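Protein induced by osmotic stress (Scheffersomyces stipitis, PDB 5YW4) is an NADP-dependent reductase of the dihydroflavonol-4-reductase subfamily that reduces haloketones asymmetrically and probably acts as a cinnamyl-alcohol dehydrogenase. Local coordinates at residues 67-72 against 111-116; 126-131 against 189-194; 258-263 against 300-305; 269-274 against 316-321. All blocks are in the same frame, centred on the assembly; numbering follows the deposited sequence.

Interaction 1: residues 67-72 against 111-116; sequences ALKKHP and KDVAPQ
Leu68 and Val113 meet where two helices of the Rossmann fold, 65-69 and 91-113, both run out beside the parallel sheet. The methylene CB of Leu68 faces CG1 of Val113 at 4.4 Å and the methyl CB of Ala114 at the same 4.4 Å, a loose apolar contact between the two helix ends. The exact position of that valine methyl against Lys69 is doubtful. Ala114 is the first residue to leave helical angles after helix 91-113, and the chain then continues through Pro115 to Gln116. The Gln116 side chain bends at chi2 (-87°), carrying its amide to Pro72: NE2 lies 3.6 Å from Pro72 CA. That same nitrogen is hydrogen-bonded to Val74 O, at the start of strand 74-79, so the amide is tied to the strand that follows the first segment. Farther out, the imidazole of His71 is bonded at both nitrogens, NE2 to Glu53 and ND1 to Glu73. The turn that leads to it is closed by His71 N donating to Leu68 O at 3.0 Å.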
# COMPACT_ATOMS: atom_id res chain seq x y z
N ALA A 67 -6.66 -22.30 2.99
CA ALA A 67 -7.56 -21.19 2.78
C ALA A 67 -8.08 -21.19 1.35
O ALA A 67 -9.27 -21.04 1.11
CB ALA A 67 -6.85 -19.88 3.09
N LEU A 68 -7.17 -21.36 0.39
CA LEU A 68 -7.55 -21.33 -1.03
C LEU A 68 -8.42 -22.53 -1.41
O LEU A 68 -9.35 -22.39 -2.21
CB LEU A 68 -6.33 -21.22 -1.94
CG LEU A 68 -5.59 -19.88 -1.81
CD1 LEU A 68 -4.22 -19.91 -2.47
CD2 LEU A 68 -6.45 -18.75 -2.39
N LYS A 69 -8.12 -23.70 -0.85
CA LYS A 69 -8.90 -24.91 -1.10
C LYS A 69 -10.34 -24.73 -0.67
O LYS A 69 -11.25 -25.30 -1.27
CB LYS A 69 -8.30 -26.11 -0.35
CG LYS A 69 -6.99 -26.63 -0.93
CD LYS A 69 -6.32 -27.68 -0.05
CE LYS A 69 -6.96 -29.04 -0.23
NZ LYS A 69 -6.25 -30.09 0.56
N LYS A 70 -10.55 -23.94 0.37
CA LYS A 70 -11.89 -23.69 0.88
C LYS A 70 -12.65 -22.66 0.05
O LYS A 70 -13.85 -22.49 0.23
CB LYS A 70 -11.84 -23.26 2.35
CG LYS A 70 -11.13 -24.25 3.26
CD LYS A 70 -10.75 -23.61 4.59
CE LYS A 70 -11.74 -23.96 5.70
NZ LYS A 70 -11.12 -23.76 7.05
N HIS A 71 -11.96 -21.98 -0.87
CA HIS A 71 -12.64 -20.95 -1.66
C HIS A 71 -12.46 -21.03 -3.18
O HIS A 71 -11.80 -20.17 -3.79
CB HIS A 71 -12.28 -19.56 -1.11
CG HIS A 71 -12.81 -19.32 0.26
ND1 HIS A 71 -14.08 -18.83 0.50
CD2 HIS A 71 -12.27 -19.56 1.48
CE1 HIS A 71 -14.28 -18.75 1.80
NE2 HIS A 71 -13.20 -19.19 2.42
N PRO A 72 -13.08 -22.05 -3.81
CA PRO A 72 -12.98 -22.28 -5.26
C PRO A 72 -13.62 -21.15 -6.06
O PRO A 72 -13.36 -20.98 -7.24
CB PRO A 72 -13.77 -23.58 -5.46
CG PRO A 72 -13.86 -24.21 -4.10
CD PRO A 72 -13.90 -23.07 -3.14
N LYS A 111 -0.72 -21.51 -7.59
CA LYS A 111 -0.47 -22.43 -8.70
C LYS A 111 -0.88 -23.86 -8.34
O LYS A 111 -1.48 -24.56 -9.16
CB LYS A 111 1.01 -22.38 -9.13
CG LYS A 111 1.32 -23.21 -10.41
CD LYS A 111 2.82 -23.30 -10.67
CE LYS A 111 3.16 -24.37 -11.72
NZ LYS A 111 2.80 -23.95 -13.10
N ASP A 112 -0.56 -24.29 -7.11
CA ASP A 112 -0.87 -25.65 -6.66
C ASP A 112 -2.37 -25.92 -6.52
O ASP A 112 -2.86 -26.95 -6.96
CB ASP A 112 -0.18 -25.96 -5.32
CG ASP A 112 1.34 -25.84 -5.39
OD1 ASP A 112 1.91 -25.98 -6.49
OD2 ASP A 112 1.97 -25.59 -4.33
N VAL A 113 -3.10 -24.98 -5.90
CA VAL A 113 -4.45 -25.25 -5.41
C VAL A 113 -5.55 -24.35 -5.98
O VAL A 113 -6.74 -24.59 -5.79
CB VAL A 113 -4.47 -25.17 -3.88
CG1 VAL A 113 -5.88 -25.35 -3.35
CG2 VAL A 113 -3.55 -26.23 -3.29
N ALA A 114 -5.17 -23.31 -6.70
CA ALA A 114 -6.18 -22.41 -7.21
C ALA A 114 -5.92 -22.06 -8.66
O ALA A 114 -5.65 -20.90 -8.97
CB ALA A 114 -6.26 -21.16 -6.36
N PRO A 115 -5.99 -23.06 -9.55
CA PRO A 115 -5.74 -22.89 -10.98
C PRO A 115 -6.81 -22.03 -11.65
O PRO A 115 -6.58 -21.57 -12.77
CB PRO A 115 -5.83 -24.32 -11.52
CG PRO A 115 -6.78 -24.99 -10.59
CD PRO A 115 -6.39 -24.44 -9.23
N GLN A 116 -7.95 -21.84 -10.98
CA GLN A 116 -9.01 -20.95 -11.48
C GLN A 116 -8.66 -19.46 -11.35
O GLN A 116 -9.31 -18.60 -11.96
CB GLN A 116 -10.32 -21.22 -10.76
CG GLN A 116 -10.41 -20.55 -9.40
CD GLN A 116 -9.83 -21.39 -8.29
OE1 GLN A 116 -9.12 -22.38 -8.52
NE2 GLN A 116 -10.11 -20.98 -7.06

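Interaction 2: residues 126-131 against 189-194; sequences VVAMSV and TVNPVY. With NAP (NADP nicotinamide-adenine-dinucleotide phosphate), chain B.
Val126 and Val193 set their side chains obliquely across one another, with CB of Val126 3.8 Å from CG1 of Val193, beside the nicotinamide end of the Rossmann-type cofactor site. CG1 of Val126 lies between its own backbone N and carbonyl carbon (chi1 72°), and this brings it beside the Pro192-Val193 peptide, 3.6 Å from Pro192 O. The same carbonyl oxygen accepts Val126 N at 3.0 Å in a nearly straight bond (164°), although the donor stands above the carbonyl plane. The short 3-10 turn 126-128 is thereby fastened to the end of strand 186-192. Farther back along that strand, the extended chain of Met129 crosses Asn191 obliquely, its thioether SD 4.2 Å from Asn191 CB. The amide of Asn191 is oriented by Glu171, which accepts from ND2. On the other side of the strand end the pyrrolidine ring of Pro192 packs on the cofactor, its CG 3.3 Å from NAP C5N. The backbone turns oxygens to the ring as well: Pro192 O lies 3.3 Å from NAP C5N, and Val193 O approaches NAP C4N at 3.2 Å, C4N being the carbon that exchanges hydride in this coenzyme. Two electron-rich carbonyls beside the ring would probably favour the positively charged, oxidised nicotinamide, while the bond from Val126 N fixes one of them, Pro192 O, in place.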
# COMPACT_ATOMS: atom_id res chain seq x y z
N VAL A 126 7.24 2.08 -4.22
CA VAL A 126 8.23 2.90 -4.88
C VAL A 126 9.63 2.56 -4.39
O VAL A 126 10.60 2.73 -5.13
CB VAL A 126 7.91 4.41 -4.68
CG1 VAL A 126 8.19 4.84 -3.24
CG2 VAL A 126 8.69 5.25 -5.66
N VAL A 127 9.75 2.08 -3.15
CA VAL A 127 11.04 1.69 -2.59
C VAL A 127 11.71 0.56 -3.38
O VAL A 127 12.94 0.39 -3.34
CB VAL A 127 10.95 1.27 -1.10
CG1 VAL A 127 10.23 2.35 -0.29
CG2 VAL A 127 10.26 -0.08 -0.97
N ALA A 128 10.90 -0.19 -4.12
CA ALA A 128 11.39 -1.25 -4.99
C ALA A 128 12.06 -0.65 -6.23
O ALA A 128 12.80 -1.34 -6.93
CB ALA A 128 10.21 -2.21 -5.40
N MET A 129 11.78 0.62 -6.51
CA MET A 129 12.26 1.25 -7.73
C MET A 129 13.48 2.16 -7.52
O MET A 129 14.13 2.57 -8.49
CB MET A 129 11.15 2.06 -8.38
CG MET A 129 9.86 1.28 -8.56
SD MET A 129 8.57 2.36 -9.15
CE MET A 129 7.39 1.18 -9.79
N SER A 130 13.77 2.49 -6.27
CA SER A 130 14.90 3.36 -5.99
C SER A 130 15.59 3.04 -4.66
O SER A 130 15.30 2.03 -4.02
CB SER A 130 14.44 4.82 -5.99
OG SER A 130 13.30 4.98 -5.16
N VAL A 131 16.52 3.91 -4.28
CA VAL A 131 17.22 3.84 -3.00
C VAL A 131 16.92 5.14 -2.27
O VAL A 131 16.59 6.14 -2.91
CB VAL A 131 18.74 3.71 -3.20
CG1 VAL A 131 19.07 2.36 -3.81
CG2 VAL A 131 19.27 4.84 -4.06
N THR A 189 1.66 -5.46 -10.77
CA THR A 189 2.07 -4.92 -9.48
C THR A 189 1.60 -3.49 -9.34
O THR A 189 1.50 -2.76 -10.33
CB THR A 189 3.61 -4.95 -9.28
OG1 THR A 189 4.24 -3.94 -10.08
CG2 THR A 189 4.19 -6.33 -9.64
N VAL A 190 1.28 -3.09 -8.12
CA VAL A 190 1.01 -1.67 -7.86
C VAL A 190 2.14 -1.14 -6.98
O VAL A 190 2.48 -1.74 -5.95
CB VAL A 190 -0.35 -1.44 -7.20
CG1 VAL A 190 -0.59 0.06 -6.99
CG2 VAL A 190 -1.50 -2.06 -8.03
N ASN A 191 2.74 -0.03 -7.40
CA ASN A 191 3.90 0.53 -6.69
C ASN A 191 3.58 1.96 -6.21
O ASN A 191 3.71 2.93 -6.96
CB ASN A 191 5.13 0.53 -7.62
CG ASN A 191 5.47 -0.87 -8.14
OD1 ASN A 191 4.68 -1.49 -8.86
ND2 ASN A 191 6.63 -1.37 -7.77
N PRO A 192 3.14 2.09 -4.95
CA PRO A 192 2.79 3.44 -4.51
C PRO A 192 3.88 4.12 -3.70
O PRO A 192 4.81 3.49 -3.18
CB PRO A 192 1.55 3.21 -3.64
CG PRO A 192 1.62 1.74 -3.22
CD PRO A 192 2.81 1.09 -3.93
N VAL A 193 3.76 5.44 -3.61
CA VAL A 193 4.56 6.25 -2.72
C VAL A 193 3.85 6.31 -1.35
O VAL A 193 2.99 5.47 -1.06
CB VAL A 193 4.82 7.62 -3.37
CG1 VAL A 193 5.52 7.42 -4.72
CG2 VAL A 193 3.51 8.37 -3.61
N TYR A 194 4.21 7.27 -0.50
CA TYR A 194 3.47 7.50 0.75
C TYR A 194 1.95 7.54 0.55
O TYR A 194 1.44 8.31 -0.28
CB TYR A 194 3.92 8.82 1.40
CG TYR A 194 5.26 8.75 2.05
CD1 TYR A 194 5.60 7.68 2.87
CD2 TYR A 194 6.21 9.73 1.84
CE1 TYR A 194 6.84 7.61 3.47
CE2 TYR A 194 7.45 9.67 2.43
CZ TYR A 194 7.76 8.61 3.24
OH TYR A 194 9.00 8.54 3.83
PA NAP B . -0.25 -1.78 7.13
O1A NAP B . -1.44 -0.89 7.43
O2A NAP B . 0.82 -1.98 8.17
O5B NAP B . -0.80 -3.22 6.68
C5B NAP B . -0.03 -4.39 6.92
C4B NAP B . -0.96 -5.59 7.09
O4B NAP B . -0.28 -6.79 6.71
C3B NAP B . -1.41 -5.75 8.54
O3B NAP B . -2.83 -5.63 8.64
C2B NAP B . -0.95 -7.12 8.98
O2B NAP B . -2.06 -7.92 9.38
C1B NAP B . -0.24 -7.74 7.78
N9A NAP B . 1.17 -8.06 8.13
C8A NAP B . 2.15 -7.15 8.32
N7A NAP B . 3.32 -7.78 8.63
C5A NAP B . 3.09 -9.10 8.64
C6A NAP B . 3.89 -10.32 8.88
N6A NAP B . 5.21 -10.25 9.19
N1A NAP B . 3.26 -11.52 8.79
C2A NAP B . 1.95 -11.61 8.48
N3A NAP B . 1.17 -10.54 8.25
C4A NAP B . 1.67 -9.28 8.31
O3 NAP B . 0.45 -1.23 5.78
PN NAP B . -0.40 -0.40 4.70
O1N NAP B . -0.14 1.07 4.92
O2N NAP B . -1.82 -0.92 4.71
O5D NAP B . 0.28 -0.83 3.30
C5D NAP B . -0.24 -1.92 2.55
C4D NAP B . 0.87 -2.56 1.73
O4D NAP B . 1.21 -1.72 0.62
C3D NAP B . 2.12 -2.79 2.55
O3D NAP B . 2.40 -4.18 2.68
C2D NAP B . 3.25 -2.08 1.82
O2D NAP B . 4.27 -3.01 1.45
C1D NAP B . 2.62 -1.46 0.58
N1N NAP B . 2.86 -0.01 0.56
C2N NAP B . 2.56 0.72 1.64
C3N NAP B . 2.78 2.10 1.65
C7N NAP B . 2.43 2.91 2.86
O7N NAP B . 3.26 3.69 3.31
N7N NAP B . 1.23 2.77 3.41
C4N NAP B . 3.32 2.70 0.52
C5N NAP B . 3.63 1.92 -0.58
C6N NAP B . 3.39 0.55 -0.53
P2B NAP B . -2.52 -7.98 10.92
O1X NAP B . -3.23 -9.30 11.04
O2X NAP B . -1.22 -7.90 11.69
O3X NAP B . -3.41 -6.77 11.08

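Interaction 3: residues 258-263 against 300-305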
# COMPACT_ATOMS: atom_id res chain seq x y z
N ARG A 258 3.85 -3.10 -14.24
CA ARG A 258 4.08 -2.34 -13.03
C ARG A 258 3.40 -0.96 -13.14
O ARG A 258 3.49 -0.28 -14.17
CB ARG A 258 5.57 -2.12 -12.82
CG ARG A 258 6.36 -3.36 -12.44
CD ARG A 258 7.83 -3.02 -12.46
NE ARG A 258 8.39 -2.74 -11.15
CZ ARG A 258 9.44 -1.95 -10.95
NH1 ARG A 258 10.01 -1.33 -11.97
NH2 ARG A 258 9.93 -1.78 -9.73
N LEU A 259 2.74 -0.55 -12.07
CA LEU A 259 1.99 0.71 -12.04
C LEU A 259 2.56 1.64 -10.97
O LEU A 259 2.46 1.36 -9.78
CB LEU A 259 0.51 0.42 -11.73
CG LEU A 259 -0.20 -0.64 -12.57
CD1 LEU A 259 -1.49 -1.11 -11.89
CD2 LEU A 259 -0.49 -0.13 -13.97
N LEU A 260 3.17 2.74 -11.38
CA LEU A 260 3.74 3.69 -10.43
C LEU A 260 2.62 4.65 -9.96
O LEU A 260 2.05 5.36 -10.78
CB LEU A 260 4.89 4.45 -11.10
CG LEU A 260 5.55 5.65 -10.42
CD1 LEU A 260 6.11 5.29 -9.05
CD2 LEU A 260 6.62 6.20 -11.33
N LEU A 261 2.29 4.62 -8.67
CA LEU A 261 1.20 5.43 -8.12
C LEU A 261 1.78 6.57 -7.29
O LEU A 261 2.14 6.40 -6.12
CB LEU A 261 0.24 4.58 -7.27
CG LEU A 261 -0.95 3.84 -7.93
CD1 LEU A 261 -2.17 4.79 -8.07
CD2 LEU A 261 -0.60 3.24 -9.29
N SER A 262 1.90 7.72 -7.93
CA SER A 262 2.57 8.86 -7.33
C SER A 262 1.93 10.15 -7.82
O SER A 262 1.71 10.32 -9.02
CB SER A 262 4.05 8.85 -7.72
OG SER A 262 4.75 9.88 -7.04
N ASN A 263 1.61 11.07 -6.90
CA ASN A 263 0.95 12.30 -7.30
C ASN A 263 1.87 13.51 -7.15
O ASN A 263 2.68 13.80 -8.03
CB ASN A 263 -0.37 12.48 -6.53
CG ASN A 263 -1.25 13.56 -7.14
OD1 ASN A 263 -0.99 14.06 -8.24
ND2 ASN A 263 -2.31 13.93 -6.42
N LYS A 300 12.36 17.27 -11.27
CA LYS A 300 11.90 16.69 -12.53
C LYS A 300 10.67 15.84 -12.28
O LYS A 300 10.62 15.08 -11.33
CB LYS A 300 13.00 15.85 -13.19
CG LYS A 300 14.19 16.68 -13.66
CD LYS A 300 15.35 15.81 -14.13
CE LYS A 300 16.63 16.63 -14.17
NZ LYS A 300 17.69 15.95 -14.96
N GLU A 301 9.65 15.99 -13.12
CA GLU A 301 8.46 15.17 -12.92
C GLU A 301 8.74 13.68 -13.20
O GLU A 301 9.39 13.34 -14.19
CB GLU A 301 7.29 15.69 -13.77
CG GLU A 301 6.02 14.87 -13.60
CD GLU A 301 4.76 15.58 -14.11
OE1 GLU A 301 4.89 16.60 -14.83
OE2 GLU A 301 3.65 15.13 -13.77
N TRP A 302 8.29 12.80 -12.32
CA TRP A 302 8.43 11.38 -12.57
C TRP A 302 7.63 10.96 -13.80
O TRP A 302 6.61 11.56 -14.14
CB TRP A 302 8.03 10.55 -11.36
CG TRP A 302 8.99 10.69 -10.24
CD1 TRP A 302 10.16 11.39 -10.27
CD2 TRP A 302 8.89 10.12 -8.93
NE1 TRP A 302 10.80 11.28 -9.06
CE2 TRP A 302 10.04 10.52 -8.22
CE3 TRP A 302 7.94 9.32 -8.30
CZ2 TRP A 302 10.27 10.14 -6.90
CZ3 TRP A 302 8.17 8.95 -6.97
CH2 TRP A 302 9.32 9.36 -6.29
N ASN A 303 8.12 9.93 -14.48
CA ASN A 303 7.45 9.41 -15.65
C ASN A 303 6.45 8.30 -15.32
O ASN A 303 6.82 7.11 -15.33
CB ASN A 303 8.46 8.92 -16.69
CG ASN A 303 7.77 8.39 -17.93
OD1 ASN A 303 6.62 8.74 -18.19
ND2 ASN A 303 8.47 7.55 -18.70
N ASP A 304 5.21 8.69 -15.03
CA ASP A 304 4.09 7.76 -14.78
C ASP A 304 3.04 7.83 -15.88
O ASP A 304 1.89 7.44 -15.65
CB ASP A 304 3.44 8.05 -13.42
CG ASP A 304 2.89 9.48 -13.31
OD1 ASP A 304 3.16 10.29 -14.22
OD2 ASP A 304 2.20 9.80 -12.31
N LYS A 305 3.42 8.31 -17.06
CA LYS A 305 2.49 8.51 -18.16
C LYS A 305 1.77 7.22 -18.58
O LYS A 305 0.58 7.25 -18.88
CB LYS A 305 3.16 9.18 -19.36
CG LYS A 305 3.83 10.53 -19.03
CD LYS A 305 4.36 11.25 -20.28
CE LYS A 305 5.44 10.44 -21.02
NZ LYS A 305 6.76 10.42 -20.31
O HOH W 1 0.86 7.74 -10.89
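Strand 258-261, the outermost strand at one end of the parallel Rossmann sheet, is covered here by the loop that leads into helix 305-311, with Leu260 and Ser262 meeting Trp302 and Asp304. The indole comes down obliquely on the strand end: its six-membered ring, at CE3, lies 3.5 Å from Ser262 OG, and Leu260 CD1 touches the same CE3 more loosely at 4.5 Å. Ser262 OG stands anti to the backbone N (chi1 -175°), and this aims the hydroxyl at the indole while it is hydrogen-bonded to Thr234 OG1. On its far side the indole NE1 makes a weak hydrogen bond to Val140 O, and its ring also packs on Leu142. With a serine in place of Trp302, Leu260 and Ser262 would probably lose their aromatic cover and Val140 O its weak donor. Asp304, the N-cap residue of helix 305-311, makes no capping bond with its side chain; instead its CB rests 4.2 Å from Leu260 CD2, and its OD2 comes within 3.4 Å of Ser262 O, an acceptor facing an acceptor. A single water provides the link. It accepts from Ser262 N at 3.1 Å and has Leu260 O and Asp304 OD2 within donating distance, but which of them takes its protons is not settled. The carboxylate oxygen Asp304 OD2 lies 2.8 Å from this water.

Interaction 4: residues 269-274 against 316-321; sequences QTLLDV and FDFETS
With CG anti to its backbone N (chi1 179°), Phe318 reaches out from the first turn of helix 318-330 to the flank of helix 268-278, where Thr270, Leu271 and Val274 receive its ring. Thr270 turns its methyl rather than its hydroxyl to the ring: CG2, anti to the backbone N, lies 3.6 Å from Phe318 CE2, whereas OG1 is hydrogen-bonded to Asp294. Leu271 crosses the phenylalanine at about a right angle and sets CD1 3.8 Å from Phe318 CZ, the outer end of the ring. Nearer the root, Val274 CG2 is 4.0 Å from Phe318 CD2. The three methyls all come in obliquely, around the CD2-CE2-CZ side of the ring. The same valine methyl also meets the aliphatic part of Glu319, CG2 to CG at 3.7 Å, and the extended glutamate carries OE1 on to Asn278, which belongs to helix 268-278 as well. Replacing Phe318 by an alanine is likely to open a gap between the helices and leave the methyls of Thr270, Leu271 and Val274 without their aromatic partner. Phe318 also packs edge-to-face with Phe235 of strand 234-237, so its ring joins the helix pair to the small two-stranded sheet. The start of helix 318-330 is fixed by Asp317, whose OD1 accepts Thr320 N at 2.8 Å nearly along its C-O axis and Thr320 OG1 at 2.6 Å from the syn side but tilted 34° out of the carboxylate plane. The whole is an apolar helix-helix contact beside a side-chain N-cap, joining two helices of the C-terminal part of the chain.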
# COMPACT_ATOMS: atom_id res chain seq x y z
N GLN A 269 5.89 21.78 5.66
CA GLN A 269 5.25 23.08 5.48
C GLN A 269 3.94 22.98 4.67
O GLN A 269 2.96 23.64 5.00
CB GLN A 269 6.19 24.10 4.84
CG GLN A 269 5.62 25.53 4.87
CD GLN A 269 5.42 26.06 6.30
OE1 GLN A 269 6.37 26.21 7.06
NE2 GLN A 269 4.17 26.36 6.64
N THR A 270 3.95 22.18 3.61
CA THR A 270 2.73 21.92 2.83
C THR A 270 1.60 21.42 3.74
O THR A 270 0.46 21.92 3.70
CB THR A 270 3.00 20.88 1.73
OG1 THR A 270 4.27 21.17 1.12
CG2 THR A 270 1.91 20.93 0.67
N LEU A 271 1.94 20.44 4.57
CA LEU A 271 1.04 19.83 5.54
C LEU A 271 0.42 20.82 6.54
O LEU A 271 -0.79 20.82 6.74
CB LEU A 271 1.79 18.73 6.29
CG LEU A 271 0.98 17.67 7.03
CD1 LEU A 271 0.06 16.92 6.06
CD2 LEU A 271 1.91 16.69 7.73
N LEU A 272 1.25 21.63 7.17
CA LEU A 272 0.79 22.61 8.15
C LEU A 272 -0.11 23.67 7.52
O LEU A 272 -1.06 24.14 8.14
CB LEU A 272 1.98 23.31 8.82
CG LEU A 272 2.39 22.96 10.25
CD1 LEU A 272 3.36 24.01 10.79
CD2 LEU A 272 1.18 22.81 11.16
N ASP A 273 0.20 24.06 6.28
CA ASP A 273 -0.58 25.09 5.60
C ASP A 273 -1.97 24.56 5.26
O ASP A 273 -2.97 25.28 5.40
CB ASP A 273 0.14 25.55 4.33
CG ASP A 273 1.44 26.29 4.62
OD1 ASP A 273 1.63 26.78 5.75
OD2 ASP A 273 2.29 26.38 3.70
N VAL A 274 -2.05 23.32 4.83
CA VAL A 274 -3.36 22.71 4.56
C VAL A 274 -4.22 22.61 5.82
O VAL A 274 -5.36 23.05 5.84
CB VAL A 274 -3.21 21.32 3.92
CG1 VAL A 274 -4.45 20.48 4.17
CG2 VAL A 274 -2.91 21.46 2.42
N PHE A 316 -6.92 12.22 -6.39
CA PHE A 316 -7.26 13.14 -5.33
C PHE A 316 -6.04 14.06 -5.09
O PHE A 316 -4.91 13.59 -5.02
CB PHE A 316 -7.57 12.38 -4.04
CG PHE A 316 -8.96 11.78 -3.98
CD1 PHE A 316 -10.02 12.50 -3.43
CD2 PHE A 316 -9.21 10.49 -4.44
CE1 PHE A 316 -11.29 11.96 -3.36
CE2 PHE A 316 -10.48 9.94 -4.37
CZ PHE A 316 -11.53 10.67 -3.83
N ASP A 317 -6.27 15.36 -4.98
CA ASP A 317 -5.16 16.26 -4.65
C ASP A 317 -4.77 16.18 -3.17
O ASP A 317 -5.52 15.63 -2.35
CB ASP A 317 -5.45 17.71 -5.09
CG ASP A 317 -6.67 18.31 -4.41
OD1 ASP A 317 -6.91 18.07 -3.20
OD2 ASP A 317 -7.40 19.07 -5.09
N PHE A 318 -3.61 16.73 -2.84
CA PHE A 318 -3.01 16.62 -1.53
C PHE A 318 -3.92 17.18 -0.44
O PHE A 318 -4.07 16.59 0.63
CB PHE A 318 -1.65 17.35 -1.50
CG PHE A 318 -0.96 17.30 -0.16
CD1 PHE A 318 -0.30 16.14 0.26
CD2 PHE A 318 -0.95 18.42 0.66
CE1 PHE A 318 0.33 16.10 1.49
CE2 PHE A 318 -0.32 18.38 1.89
CZ PHE A 318 0.32 17.23 2.31
N GLU A 319 -4.51 18.34 -0.72
CA GLU A 319 -5.37 18.99 0.27
C GLU A 319 -6.62 18.16 0.58
O GLU A 319 -6.95 17.91 1.74
CB GLU A 319 -5.73 20.41 -0.16
CG GLU A 319 -6.35 21.25 0.97
CD GLU A 319 -6.75 22.65 0.52
OE1 GLU A 319 -7.45 23.35 1.29
OE2 GLU A 319 -6.37 23.04 -0.61
N THR A 320 -7.31 17.70 -0.45
CA THR A 320 -8.49 16.86 -0.25
C THR A 320 -8.15 15.63 0.59
O THR A 320 -8.85 15.31 1.56
CB THR A 320 -9.13 16.49 -1.58
OG1 THR A 320 -9.31 17.68 -2.36
CG2 THR A 320 -10.49 15.80 -1.37
N SER A 321 -7.05 14.97 0.23
CA SER A 321 -6.63 13.74 0.90
C SER A 321 -6.32 13.99 2.38
O SER A 321 -6.85 13.31 3.26
CB SER A 321 -5.42 13.14 0.16
OG SER A 321 -4.87 12.07 0.88

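Interactions 2 and 3 are neighbours, their centres 10 Å apart, because strands 186-192 and 258-261 lie side by side in the Rossmann sheet: Asn191 N to Leu259 O and Asn191 O to Leu261 N, both 2.8 Å, are probable hydrogen bonds between them. Of the four, interaction 2 touches the nicotinamide; in interaction 3 the side chain of Leu260 is about 9 Å from the cofactor, and in interaction 4 that of Phe318 about 13 Å. Interaction 4 meets interaction 3 where Asn263 ND2 packs 3.0 Å from Phe316 O. Interaction 1 stands apart, away from the annotated sites, its centre 43 Å from that of interaction 4 across the chain.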